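Local coordinates for capsular polysaccharide biosynthesis protein (Vibrio cholerae, PDB 1XPJ), which is of unknown function but probably acts as a haloacid dehalogenase-like hydrolase, perhaps in capsular polysaccharide biosynthesis, at residues Q14-T17 with V23-R26; I5-G10 with V85-C90; W72-K75 with P79-E82. All blocks are in the same frame, centred on the assembly; numbering follows the deposited sequence. Where two conformers were deposited one is given.

Overall arrangement
The centres of the three contacts lie about 15 Å from one another. Contact 2 spans the tips of strands 3-6 and 82-85, where Asp7 and Asp9 fit the acidic motif of the haloacid dehalogenase family and probably mark the active site. Contact 1 lies in the loop after strand 3-6 and is tied to contact 2 by Arg26 NH1, 3.1 Å from Gly10 O. Contact 3, between helix 66-75 and the chain leading into strand 82-85, reaches contact 1 through Trp72 NE1, 3.0 Å from Val23 O. A mercury ion binds at Cys90 and Gly91; the Asp7 side chain is about 8 Å from a bound mercury.

Contact 1 (Q14-T17 with V23-R26); sequences QANT and VLPR
Three hydrogen bonds join Gln14 and Asn16 to the segment 23-26, which runs almost exactly antiparallel to 14-17. The backbone one, from Gln14 N to Leu24 O, spans 2.9 Å. A second donor of the same residue, Gln14 NE2, reaches Pro25 O at 2.9 Å. This bond is bent, 136° at the hydrogen, and the nitrogen stands above the Pro25 carbonyl plane rather than on a lone pair. The third runs the other way: Leu24 N gives its hydrogen to Asn16 OD1 at 3.0 Å, nearly straight (164°), and meets the oxygen in the amide plane on a lone pair. Asn16 CG sits between its own backbone N and carbonyl carbon (chi1 56°), which turns the amide toward segment 23-26, where its oxygen does the work of a main-chain carbonyl.

By position, this doubling back after the acidic motif is consistent with the flap region of haloacid dehalogenase folds, although neither segment forms a regular strand here. It leads directly into helix 27-38, for which Arg26 is the N-cap residue.

Van der Waals contacts accompany the bonds. The Asn16 amide nitrogen ND2 lies 3.6 Å from Leu24 CG, the two side chains crossing at about a right angle. At the far end the Thr17 methyl CG2 rests on Val23 CA, 3.8 Å away, and also meets the CG2 methyl of that valine. The extended Gln14 chain brings its CG to Arg26 CG at 3.8 Å, while the guanidinium group runs on to Gly10 O.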
loop_
_atom_site.group_PDB
_atom_site.type_symbol
_atom_site.label_atom_id
_atom_site.label_comp_id
_atom_site.label_asym_id
_atom_site.label_seq_id
_atom_site.Cartn_x
_atom_site.Cartn_y
_atom_site.Cartn_z
ATOM N N GLN A 14 0.104 -1.115 -27.084
ATOM C CA GLN A 14 -0.762 -0.448 -28.043
ATOM C C GLN A 14 -2.229 -0.591 -27.666
ATOM O O GLN A 14 -3.116 -0.090 -28.375
ATOM C CB GLN A 14 -0.535 -1.020 -29.445
ATOM C CG GLN A 14 0.853 -0.745 -29.997
ATOM C CD GLN A 14 1.067 -1.281 -31.397
ATOM O OE1 GLN A 14 0.116 -1.504 -32.142
ATOM N NE2 GLN A 14 2.324 -1.483 -31.759
ATOM N N ALA A 15 -2.483 -1.308 -26.569
ATOM C CA ALA A 15 -3.840 -1.534 -26.072
ATOM C C ALA A 15 -4.824 -1.993 -27.149
ATOM O O ALA A 15 -5.958 -1.553 -27.168
ATOM C CB ALA A 15 -4.371 -0.271 -25.368
ATOM N N ASN A 16 -4.385 -2.876 -28.034
ATOM C CA ASN A 16 -5.214 -3.332 -29.154
ATOM C C ASN A 16 -6.167 -4.473 -28.786
ATOM O O ASN A 16 -7.096 -4.776 -29.540
ATOM C CB ASN A 16 -4.328 -3.768 -30.333
ATOM C CG ASN A 16 -3.313 -4.835 -29.933
ATOM O OD1 ASN A 16 -2.509 -4.633 -29.012
ATOM N ND2 ASN A 16 -3.359 -5.978 -30.609
ATOM N N THR A 17 -5.937 -5.101 -27.636
ATOM C CA THR A 17 -6.712 -6.284 -27.251
ATOM C C THR A 17 -6.886 -6.419 -25.732
ATOM O O THR A 17 -6.052 -5.914 -24.955
ATOM C CB THR A 17 -6.101 -7.586 -27.873
ATOM O OG1 THR A 17 -6.960 -8.706 -27.606
ATOM C CG2 THR A 17 -4.779 -7.969 -27.198
ATOM N N VAL A 23 -1.033 -8.757 -25.972
ATOM C CA VAL A 23 -1.092 -7.362 -26.485
ATOM C C VAL A 23 0.234 -6.879 -27.193
ATOM O O VAL A 23 1.354 -7.270 -26.904
ATOM C CB VAL A 23 -1.569 -6.514 -25.285
ATOM C CG1 VAL A 23 -0.424 -6.117 -24.391
ATOM C CG2 VAL A 23 -2.312 -5.278 -25.731
ATOM N N LEU A 24 0.081 -6.047 -28.265
ATOM C CA LEU A 24 1.245 -5.579 -29.002
ATOM C C LEU A 24 1.992 -4.456 -28.241
ATOM O O LEU A 24 1.391 -3.655 -27.572
ATOM C CB LEU A 24 0.801 -5.013 -30.335
ATOM C CG LEU A 24 0.219 -6.035 -31.320
ATOM C CD1 LEU A 24 -0.302 -5.415 -32.624
ATOM C CD2 LEU A 24 1.249 -7.088 -31.742
ATOM N N PRO A 25 3.312 -4.678 -28.354
ATOM C CA PRO A 25 4.297 -3.693 -27.856
ATOM C C PRO A 25 4.367 -2.373 -28.674
ATOM O O PRO A 25 4.304 -2.378 -29.892
ATOM C CB PRO A 25 5.654 -4.378 -27.868
ATOM C CG PRO A 25 5.543 -5.484 -28.922
ATOM C CD PRO A 25 4.027 -5.797 -28.954
ATOM N N ARG A 26 4.529 -1.253 -27.929
ATOM C CA ARG A 26 5.013 0.029 -28.428
ATOM C C ARG A 26 6.524 0.059 -28.399
ATOM O O ARG A 26 7.132 0.303 -27.376
ATOM C CB ARG A 26 4.452 1.176 -27.574
ATOM C CG ARG A 26 3.002 1.444 -27.765
ATOM C CD ARG A 26 2.586 2.798 -27.178
ATOM N NE ARG A 26 3.079 3.896 -28.014
ATOM C CZ ARG A 26 2.651 5.137 -27.716
ATOM N NH1 ARG A 26 1.812 5.327 -26.711
ATOM N NH2 ARG A 26 3.109 6.177 -28.417
#

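Contact 2 (I5-G10 with V85-C90); sequences IVDLDG and VGKPWC
Asp7 and Lys87 join the two segments through a single, long salt bridge; their CA atoms are 9.3 Å apart, so the side chains do all the bridging. Followed outward, the aspartate points CG away from its backbone N (chi1 -171°), which carries the carboxylate toward the Lys87 ammonium group. Asp7 CB is already 4.1 Å from Lys87 NZ, and CG comes to 3.8 Å of the same nitrogen. OD1 makes the ionic contact, 3.4 Å from Lys87 NZ, weak as a hydrogen bond. The other oxygen, OD2, is farther from the ammonium group and lies close to Asp98 OD1 of the second subunit.

Lys87 crosses to this carboxylate at about a right angle, fully extended, so that only its tip arrives. Two conformers were modelled for it, and the detail of this end is correspondingly less certain. Its stronger partner is Asp98 of the second subunit, in a salt bridge, and it also makes a cation-pi contact with Tyr96 of its own chain. The sheet runs on across the interface: Ile5 and Val6 pair in parallel with a strand of the second subunit. Nearby, Cys90 SG ligates the mercury ion.

An aspartate at the end of the first strand, a DxDx(T/V) sequence and a lysine after a later strand are the family signature of haloacid dehalogenase enzymes. Asp7 and Lys87 are therefore consistent with the nucleophile and the conserved lysine of such an active site, here perhaps completed by Asp98 and Asp99 of the second subunit, which lie against Lys87 and Asp7.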
loop_
_atom_site.group_PDB
_atom_site.type_symbol
_atom_site.label_atom_id
_atom_site.label_comp_id
_atom_site.label_asym_id
_atom_site.label_seq_id
_atom_site.Cartn_x
_atom_site.Cartn_y
_atom_site.Cartn_z
ATOM N N ILE A 5 9.139 6.384 -13.699
ATOM C CA ILE A 5 7.924 5.711 -13.292
ATOM C C ILE A 5 7.039 5.584 -14.540
ATOM O O ILE A 5 6.533 6.584 -15.078
ATOM C CB ILE A 5 7.237 6.485 -12.132
ATOM C CG1 ILE A 5 8.269 6.902 -11.074
ATOM C CG2 ILE A 5 6.088 5.669 -11.507
ATOM C CD1 ILE A 5 9.028 5.745 -10.421
ATOM N N VAL A 6 6.866 4.341 -14.989
ATOM C CA VAL A 6 6.285 4.056 -16.296
ATOM C C VAL A 6 4.986 3.273 -16.187
ATOM O O VAL A 6 4.955 2.158 -15.628
ATOM C CB VAL A 6 7.252 3.220 -17.167
ATOM C CG1 VAL A 6 6.748 3.142 -18.609
ATOM C CG2 VAL A 6 8.687 3.783 -17.085
ATOM N N ASP A 7 3.923 3.851 -16.735
ATOM C CA ASP A 7 2.630 3.190 -16.837
ATOM C C ASP A 7 2.771 2.000 -17.807
ATOM O O ASP A 7 3.743 1.928 -18.576
ATOM C CB ASP A 7 1.615 4.209 -17.347
ATOM C CG ASP A 7 0.182 3.716 -17.288
ATOM O OD1 ASP A 7 -0.210 3.039 -16.322
ATOM O OD2 ASP A 7 -0.648 3.993 -18.185
ATOM N N LEU A 8 1.825 1.060 -17.778
ATOM C CA LEU A 8 1.979 -0.134 -18.596
ATOM C C LEU A 8 1.069 -0.095 -19.820
ATOM O O LEU A 8 1.574 -0.020 -20.938
ATOM C CB LEU A 8 1.754 -1.389 -17.744
ATOM C CG LEU A 8 1.684 -2.791 -18.351
ATOM C CD1 LEU A 8 2.959 -3.169 -19.095
ATOM C CD2 LEU A 8 1.422 -3.775 -17.211
ATOM N N ASP A 9 -0.252 -0.142 -19.600
ATOM C CA ASP A 9 -1.237 -0.179 -20.672
ATOM C C ASP A 9 -1.381 1.174 -21.371
ATOM O O ASP A 9 -1.763 2.167 -20.750
ATOM C CB ASP A 9 -2.606 -0.636 -20.134
ATOM C CG ASP A 9 -2.571 -2.042 -19.535
ATOM O OD1 ASP A 9 -2.220 -2.994 -20.250
ATOM O OD2 ASP A 9 -2.877 -2.299 -18.356
ATOM N N GLY A 10 -1.085 1.209 -22.665
ATOM C CA GLY A 10 -1.158 2.438 -23.430
ATOM C C GLY A 10 0.172 3.166 -23.524
ATOM O O GLY A 10 0.335 4.044 -24.371
ATOM N N VAL A 85 1.957 -2.629 -8.458
ATOM C CA VAL A 85 0.564 -2.739 -8.869
ATOM C C VAL A 85 -0.246 -1.921 -7.873
ATOM O O VAL A 85 0.315 -1.432 -6.903
ATOM C CB VAL A 85 0.084 -4.205 -8.924
ATOM C CG1 VAL A 85 0.630 -4.899 -10.135
ATOM C CG2 VAL A 85 0.464 -4.966 -7.635
ATOM N N GLY A 86 -1.548 -1.752 -8.123
ATOM C CA GLY A 86 -2.404 -1.046 -7.187
ATOM C C GLY A 86 -2.424 0.472 -7.358
ATOM O O GLY A 86 -2.871 1.207 -6.472
ATOM N N LYS A 87 -1.935 0.947 -8.496
ATOM C CA LYS A 87 -2.047 2.354 -8.874
ATOM C C LYS A 87 -3.537 2.707 -8.884
ATOM O O LYS A 87 -4.360 1.894 -9.330
ATOM C CB LYS A 87 -1.477 2.541 -10.283
ATOM C CG LYS A 87 -1.133 3.970 -10.651
ATOM C CD LYS A 87 -1.111 4.141 -12.168
ATOM C CE LYS A 87 -0.658 5.529 -12.566
ATOM N NZ LYS A 87 -0.265 5.559 -14.000
ATOM N N PRO A 88 -3.884 3.904 -8.402
ATOM C CA PRO A 88 -5.265 4.404 -8.469
ATOM C C PRO A 88 -5.787 4.396 -9.909
ATOM O O PRO A 88 -5.094 4.891 -10.801
ATOM C CB PRO A 88 -5.136 5.852 -7.968
ATOM C CG PRO A 88 -3.896 5.873 -7.166
ATOM C CD PRO A 88 -2.973 4.877 -7.769
ATOM N N TRP A 89 -6.969 3.824 -10.114
ATOM C CA TRP A 89 -7.635 3.813 -11.421
ATOM C C TRP A 89 -8.465 5.084 -11.590
ATOM O O TRP A 89 -9.327 5.373 -10.771
ATOM C CB TRP A 89 -8.519 2.555 -11.552
ATOM C CG TRP A 89 -9.454 2.502 -12.750
ATOM C CD1 TRP A 89 -10.795 2.229 -12.728
ATOM C CD2 TRP A 89 -9.113 2.702 -14.131
ATOM N NE1 TRP A 89 -11.308 2.252 -14.003
ATOM C CE2 TRP A 89 -10.299 2.540 -14.884
ATOM C CE3 TRP A 89 -7.925 3.002 -14.812
ATOM C CZ2 TRP A 89 -10.331 2.674 -16.279
ATOM C CZ3 TRP A 89 -7.958 3.134 -16.197
ATOM C CH2 TRP A 89 -9.154 2.973 -16.913
ATOM N N CYS A 90 -8.184 5.832 -12.656
ATOM C CA CYS A 90 -8.904 7.073 -12.962
ATOM C C CYS A 90 -10.262 6.950 -13.666
ATOM O O CYS A 90 -10.930 7.960 -13.841
ATOM C CB CYS A 90 -8.032 8.046 -13.757
ATOM S SG CYS A 90 -7.385 7.396 -15.305
#

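Contact 3 (W72-K75 with P79-E82); sequences WLDK and PYDE
Tyr80 OH donates its hydrogen to Asp74 OD1 across 2.9 Å, the one hydrogen bond between segments 72-75 and 79-82. The hydroxyl approaches on the syn side of the carboxylate, 21° out of its plane. Carboxylate and phenol ring are turned only 24° from each other, and OD1 sits at the ring edge, near the ring plane, where it also comes within 3.6 Å of Tyr80 CE2. The other oxygen, OD2, stays back at 3.8 Å from Tyr80 OH.

With chi1 at 63°, Tyr80 turns its ring back toward the helix. Segments 72-75 and 79-82 both lie on the crossover from strand 42-47 through the helices to strand 82-85, part of the parallel, Rossmann-like core of haloacid dehalogenase proteins. The tyrosine thus ties the last turn of the helix to the residues entering the next strand, just before Asp81 and Glu82 pair with strand 42-47.

Leu73 supplies the apolar half of the contact. Its CB touches Tyr80 CE2 at 3.8 Å, and its CD1 methyl lies over one face of the ring, displaced toward the rim, 4.2 Å above the plane. Tyr80 also packs on Ile45 of strand 42-47 and on Ile63 of the third subunit.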
loop_
_atom_site.group_PDB
_atom_site.type_symbol
_atom_site.label_atom_id
_atom_site.label_comp_id
_atom_site.label_asym_id
_atom_site.label_seq_id
_atom_site.Cartn_x
_atom_site.Cartn_y
_atom_site.Cartn_z
ATOM N N TRP A 72 4.978 -10.962 -19.884
ATOM C CA TRP A 72 4.913 -10.073 -21.035
ATOM C C TRP A 72 6.135 -9.158 -21.139
ATOM O O TRP A 72 6.711 -8.995 -22.221
ATOM C CB TRP A 72 3.622 -9.254 -21.008
ATOM C CG TRP A 72 3.369 -8.477 -22.255
ATOM C CD1 TRP A 72 2.636 -8.881 -23.345
ATOM C CD2 TRP A 72 3.851 -7.159 -22.564
ATOM N NE1 TRP A 72 2.620 -7.891 -24.299
ATOM C CE2 TRP A 72 3.358 -6.822 -23.850
ATOM C CE3 TRP A 72 4.635 -6.211 -21.875
ATOM C CZ2 TRP A 72 3.627 -5.579 -24.461
ATOM C CZ3 TRP A 72 4.900 -4.979 -22.483
ATOM C CH2 TRP A 72 4.397 -4.676 -23.765
ATOM N N LEU A 73 6.529 -8.574 -20.014
ATOM C CA LEU A 73 7.722 -7.737 -19.964
ATOM C C LEU A 73 8.952 -8.521 -20.422
ATOM O O LEU A 73 9.687 -8.047 -21.295
ATOM C CB LEU A 73 7.915 -7.105 -18.562
ATOM C CG LEU A 73 6.858 -6.071 -18.124
ATOM C CD1 LEU A 73 6.852 -5.898 -16.628
ATOM C CD2 LEU A 73 7.075 -4.721 -18.775
ATOM N N ASP A 74 9.144 -9.725 -19.873
ATOM C CA ASP A 74 10.245 -10.617 -20.296
ATOM C C ASP A 74 10.240 -10.981 -21.782
ATOM O O ASP A 74 11.285 -10.943 -22.450
ATOM C CB ASP A 74 10.260 -11.907 -19.467
ATOM C CG ASP A 74 10.551 -11.654 -17.994
ATOM O OD1 ASP A 74 11.069 -10.565 -17.665
ATOM O OD2 ASP A 74 10.298 -12.485 -17.095
ATOM N N LYS A 75 9.063 -11.354 -22.284
ATOM C CA LYS A 75 8.865 -11.714 -23.687
ATOM C C LYS A 75 9.356 -10.597 -24.611
ATOM O O LYS A 75 10.009 -10.854 -25.624
ATOM C CB LYS A 75 7.380 -12.004 -23.936
ATOM C CG LYS A 75 7.123 -12.936 -25.111
ATOM C CD LYS A 75 6.335 -12.241 -26.208
ATOM C CE LYS A 75 5.021 -12.967 -26.499
ATOM N NZ LYS A 75 4.963 -13.468 -27.900
ATOM N N PRO A 79 13.198 -3.594 -20.072
ATOM C CA PRO A 79 14.022 -3.503 -18.864
ATOM C C PRO A 79 13.144 -2.970 -17.736
ATOM O O PRO A 79 12.260 -2.122 -17.977
ATOM C CB PRO A 79 15.123 -2.503 -19.253
ATOM C CG PRO A 79 14.558 -1.690 -20.380
ATOM C CD PRO A 79 13.509 -2.526 -21.046
ATOM N N TYR A 80 13.336 -3.503 -16.534
ATOM C CA TYR A 80 12.597 -3.038 -15.363
ATOM C C TYR A 80 13.368 -3.466 -14.135
ATOM O O TYR A 80 13.914 -4.562 -14.095
ATOM C CB TYR A 80 11.139 -3.570 -15.337
ATOM C CG TYR A 80 11.024 -5.079 -15.244
ATOM C CD1 TYR A 80 10.860 -5.720 -14.004
ATOM C CD2 TYR A 80 11.107 -5.875 -16.396
ATOM C CE1 TYR A 80 10.776 -7.142 -13.914
ATOM C CE2 TYR A 80 11.024 -7.273 -16.332
ATOM C CZ TYR A 80 10.862 -7.903 -15.089
ATOM O OH TYR A 80 10.782 -9.281 -15.038
ATOM N N ASP A 81 13.409 -2.568 -13.152
ATOM C CA ASP A 81 13.972 -2.830 -11.835
ATOM C C ASP A 81 12.917 -3.042 -10.764
ATOM O O ASP A 81 13.209 -3.654 -9.749
ATOM C CB ASP A 81 14.861 -1.679 -11.416
ATOM C CG ASP A 81 15.977 -1.458 -12.374
ATOM O OD1 ASP A 81 16.952 -2.238 -12.330
ATOM O OD2 ASP A 81 15.960 -0.539 -13.213
ATOM N N GLU A 82 11.704 -2.530 -10.981
ATOM C CA GLU A 82 10.602 -2.712 -10.030
ATOM C C GLU A 82 9.283 -2.859 -10.763
ATOM O O GLU A 82 9.120 -2.295 -11.840
ATOM C CB GLU A 82 10.470 -1.513 -9.083
ATOM C CG GLU A 82 11.530 -1.395 -7.993
ATOM C CD GLU A 82 11.399 -0.096 -7.216
ATOM O OE1 GLU A 82 10.254 0.415 -7.089
ATOM O OE2 GLU A 82 12.421 0.415 -6.716
#